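Local coordinates for protein putative laminarinase (Phanerochaete chrysosporium, PDB 2W39) that probably hydrolyses beta-1,3 and mixed-linkage beta-glucans such as laminarin and lichenin, as a secreted family 16 glycoside hydrolase of a white-rot fungus, at residues Asn193-Phe201 / Trp224-Asn233. Residues are numbered along the deposited sequence; the frame is centred on the assembly and turned at random.
Sequences NSFIKVWFF and WGTPTAFFPN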
# COMPACT_ATOMS: atom_id res chain seq x y z
N ASN A 193 5.92 -6.75 -18.79
CA ASN A 193 7.01 -7.72 -18.75
C ASN A 193 8.34 -7.05 -18.54
O ASN A 193 9.29 -7.69 -18.05
CB ASN A 193 7.11 -8.50 -20.05
CG ASN A 193 8.13 -9.63 -19.97
OD1 ASN A 193 9.21 -9.62 -20.63
ND2 ASN A 193 7.81 -10.62 -19.15
N SER A 194 8.44 -5.79 -18.97
CA SER A 194 9.70 -5.07 -19.03
C SER A 194 10.01 -4.17 -17.85
O SER A 194 11.15 -3.78 -17.68
CB SER A 194 9.73 -4.21 -20.29
OG SER A 194 9.76 -4.98 -21.49
N PHE A 195 9.02 -3.80 -17.05
CA PHE A 195 9.24 -2.87 -15.95
C PHE A 195 8.03 -2.83 -15.04
O PHE A 195 6.93 -3.26 -15.39
CB PHE A 195 9.54 -1.44 -16.45
CG PHE A 195 8.44 -0.81 -17.27
CD1 PHE A 195 7.25 -0.37 -16.67
CD2 PHE A 195 8.61 -0.62 -18.64
CE1 PHE A 195 6.23 0.23 -17.44
CE2 PHE A 195 7.60 -0.02 -19.40
CZ PHE A 195 6.42 0.39 -18.79
N ILE A 196 8.28 -2.28 -13.85
CA ILE A 196 7.21 -1.76 -12.99
C ILE A 196 7.51 -0.28 -12.75
O ILE A 196 8.65 0.09 -12.50
CB ILE A 196 7.12 -2.57 -11.68
CG1 ILE A 196 6.57 -3.97 -11.98
CG2 ILE A 196 6.25 -1.85 -10.64
CD1 ILE A 196 6.69 -4.97 -10.85
N LYS A 197 6.46 0.54 -12.85
CA LYS A 197 6.54 1.97 -12.57
C LYS A 197 5.46 2.35 -11.56
O LYS A 197 4.34 1.83 -11.62
CB LYS A 197 6.32 2.80 -13.83
CG LYS A 197 7.48 2.75 -14.82
CD LYS A 197 7.17 3.45 -16.13
CE LYS A 197 8.31 3.24 -17.12
NZ LYS A 197 8.02 3.88 -18.44
N VAL A 198 5.79 3.27 -10.66
CA VAL A 198 4.79 3.88 -9.79
C VAL A 198 4.89 5.39 -9.96
O VAL A 198 5.99 5.95 -9.96
CB VAL A 198 5.01 3.52 -8.30
CG1 VAL A 198 3.99 4.19 -7.40
CG2 VAL A 198 4.98 2.01 -8.07
N TRP A 199 3.72 6.03 -10.08
CA TRP A 199 3.64 7.49 -10.06
C TRP A 199 2.83 7.91 -8.84
O TRP A 199 1.77 7.33 -8.56
CB TRP A 199 2.88 8.03 -11.26
CG TRP A 199 3.51 7.87 -12.61
CD1 TRP A 199 4.17 8.84 -13.32
CD2 TRP A 199 3.47 6.71 -13.44
NE1 TRP A 199 4.56 8.33 -14.55
CE2 TRP A 199 4.14 7.03 -14.64
CE3 TRP A 199 2.92 5.42 -13.30
CZ2 TRP A 199 4.27 6.12 -15.70
CZ3 TRP A 199 3.05 4.52 -14.34
CH2 TRP A 199 3.72 4.87 -15.52
N PHE A 200 3.29 8.96 -8.16
CA PHE A 200 2.49 9.65 -7.18
C PHE A 200 2.21 11.07 -7.64
O PHE A 200 3.13 11.78 -8.01
CB PHE A 200 3.20 9.74 -5.82
CG PHE A 200 2.47 10.62 -4.86
CD1 PHE A 200 1.15 10.31 -4.50
CD2 PHE A 200 3.04 11.80 -4.38
CE1 PHE A 200 0.44 11.14 -3.65
CE2 PHE A 200 2.29 12.63 -3.53
CZ PHE A 200 1.02 12.28 -3.18
N PHE A 201 0.94 11.49 -7.58
CA PHE A 201 0.53 12.88 -7.80
C PHE A 201 -0.26 13.38 -6.61
O PHE A 201 -1.29 12.80 -6.29
CB PHE A 201 -0.30 13.03 -9.08
CG PHE A 201 0.50 12.78 -10.31
CD1 PHE A 201 0.52 11.52 -10.89
CD2 PHE A 201 1.29 13.78 -10.86
CE1 PHE A 201 1.31 11.27 -12.01
CE2 PHE A 201 2.06 13.53 -11.97
CZ PHE A 201 2.08 12.28 -12.55
N TRP A 224 2.23 10.21 -19.23
CA TRP A 224 2.18 10.42 -17.79
C TRP A 224 3.42 11.06 -17.17
O TRP A 224 3.46 11.30 -15.96
CB TRP A 224 1.90 9.08 -17.12
CG TRP A 224 0.49 8.59 -17.33
CD1 TRP A 224 -0.44 9.06 -18.23
CD2 TRP A 224 -0.13 7.52 -16.64
NE1 TRP A 224 -1.61 8.35 -18.11
CE2 TRP A 224 -1.45 7.39 -17.14
CE3 TRP A 224 0.29 6.64 -15.64
CZ2 TRP A 224 -2.36 6.44 -16.65
CZ3 TRP A 224 -0.60 5.69 -15.16
CH2 TRP A 224 -1.91 5.60 -15.65
N GLY A 225 4.42 11.34 -17.99
CA GLY A 225 5.67 11.89 -17.47
C GLY A 225 6.51 10.83 -16.75
O GLY A 225 6.19 9.64 -16.70
N THR A 226 7.59 11.29 -16.15
CA THR A 226 8.54 10.42 -15.49
C THR A 226 7.93 9.81 -14.23
O THR A 226 7.32 10.52 -13.42
CB THR A 226 9.79 11.22 -15.17
OG1 THR A 226 10.37 11.60 -16.42
CG2 THR A 226 10.78 10.44 -14.35
N PRO A 227 8.10 8.49 -14.03
CA PRO A 227 7.56 7.86 -12.83
C PRO A 227 8.30 8.28 -11.56
O PRO A 227 9.45 8.72 -11.59
CB PRO A 227 7.76 6.36 -13.10
CG PRO A 227 8.94 6.31 -14.00
CD PRO A 227 8.79 7.51 -14.90
N THR A 228 7.61 8.14 -10.44
CA THR A 228 8.22 8.36 -9.14
C THR A 228 9.22 7.24 -8.80
O THR A 228 10.32 7.50 -8.31
CB THR A 228 7.11 8.46 -8.07
OG1 THR A 228 6.17 9.46 -8.47
CG2 THR A 228 7.70 8.83 -6.73
N ALA A 229 8.80 5.99 -9.05
CA ALA A 229 9.68 4.83 -8.90
C ALA A 229 9.67 4.07 -10.21
O ALA A 229 8.63 3.87 -10.83
CB ALA A 229 9.20 3.91 -7.76
N PHE A 230 10.85 3.63 -10.63
CA PHE A 230 11.05 2.85 -11.86
C PHE A 230 11.88 1.64 -11.52
O PHE A 230 12.96 1.74 -10.91
CB PHE A 230 11.79 3.74 -12.87
CG PHE A 230 12.04 3.13 -14.25
CD1 PHE A 230 13.15 3.55 -14.97
CD2 PHE A 230 11.19 2.20 -14.84
CE1 PHE A 230 13.41 3.06 -16.25
CE2 PHE A 230 11.43 1.71 -16.12
CZ PHE A 230 12.56 2.15 -16.82
N PHE A 231 11.36 0.49 -11.92
CA PHE A 231 12.01 -0.81 -11.74
C PHE A 231 12.15 -1.42 -13.13
O PHE A 231 11.28 -2.16 -13.59
CB PHE A 231 11.18 -1.69 -10.82
CG PHE A 231 11.00 -1.11 -9.45
CD1 PHE A 231 9.80 -0.49 -9.09
CD2 PHE A 231 12.03 -1.17 -8.52
CE1 PHE A 231 9.65 0.06 -7.81
CE2 PHE A 231 11.88 -0.62 -7.24
CZ PHE A 231 10.69 -0.01 -6.89
N PRO A 232 13.23 -1.07 -13.85
CA PRO A 232 13.42 -1.60 -15.20
C PRO A 232 13.91 -3.05 -15.15
O PRO A 232 14.21 -3.59 -14.08
CB PRO A 232 14.52 -0.69 -15.75
CG PRO A 232 15.31 -0.31 -14.56
CD PRO A 232 14.29 -0.13 -13.45
N ASN A 233 14.00 -3.67 -16.32
CA ASN A 233 14.46 -5.05 -16.40
C ASN A 233 15.94 -5.23 -16.67
O ASN A 233 16.41 -6.34 -16.92
CB ASN A 233 13.60 -5.85 -17.40
CG ASN A 233 13.82 -5.44 -18.84
OD1 ASN A 233 14.53 -4.47 -19.13
ND2 ASN A 233 13.21 -6.18 -19.77
O HOH W 1 11.83 -8.50 -18.37
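The indole NE1 of W199 donates to G225 O at 3.0 Å and 173°, the acceptor in the ring plane, although the N-H arrives well above the plane of that carbonyl. Along the antiparallel strands, I196 and F231 exchange paired backbone bonds, and so do V198 and A229. T228 and A229 both stand opposite V198 in a classic beta bulge, with a weak bond from T228 N to V198 O, and just beyond it T228 OG1 accepts F200 N at 2.9 Å. The W199 ring is sandwiched: P227 CA makes a CH-pi contact 3.7 Å from its five-membered-ring centroid, while W224, whose NE1 hydrogen-bonds D211 OD2, meets the opposite face edge-on in a T-shaped stack, planes at 78°. With an alanine at W199, G225 O would probably lose this donor and a gap open between P227 and W224. Toward F195, K197 runs beside F230, CE 3.6 Å from F230 CE2; its chain, extended past CG (chi3 -174°), brings CE over the centre of the F195 ring on its own strand. Strand 195-202 pairs on its other edge with strand 185-191, and I196, V198 and F231 pack against strand 129-133 of the second sheet of the GH16 beta-sandwich.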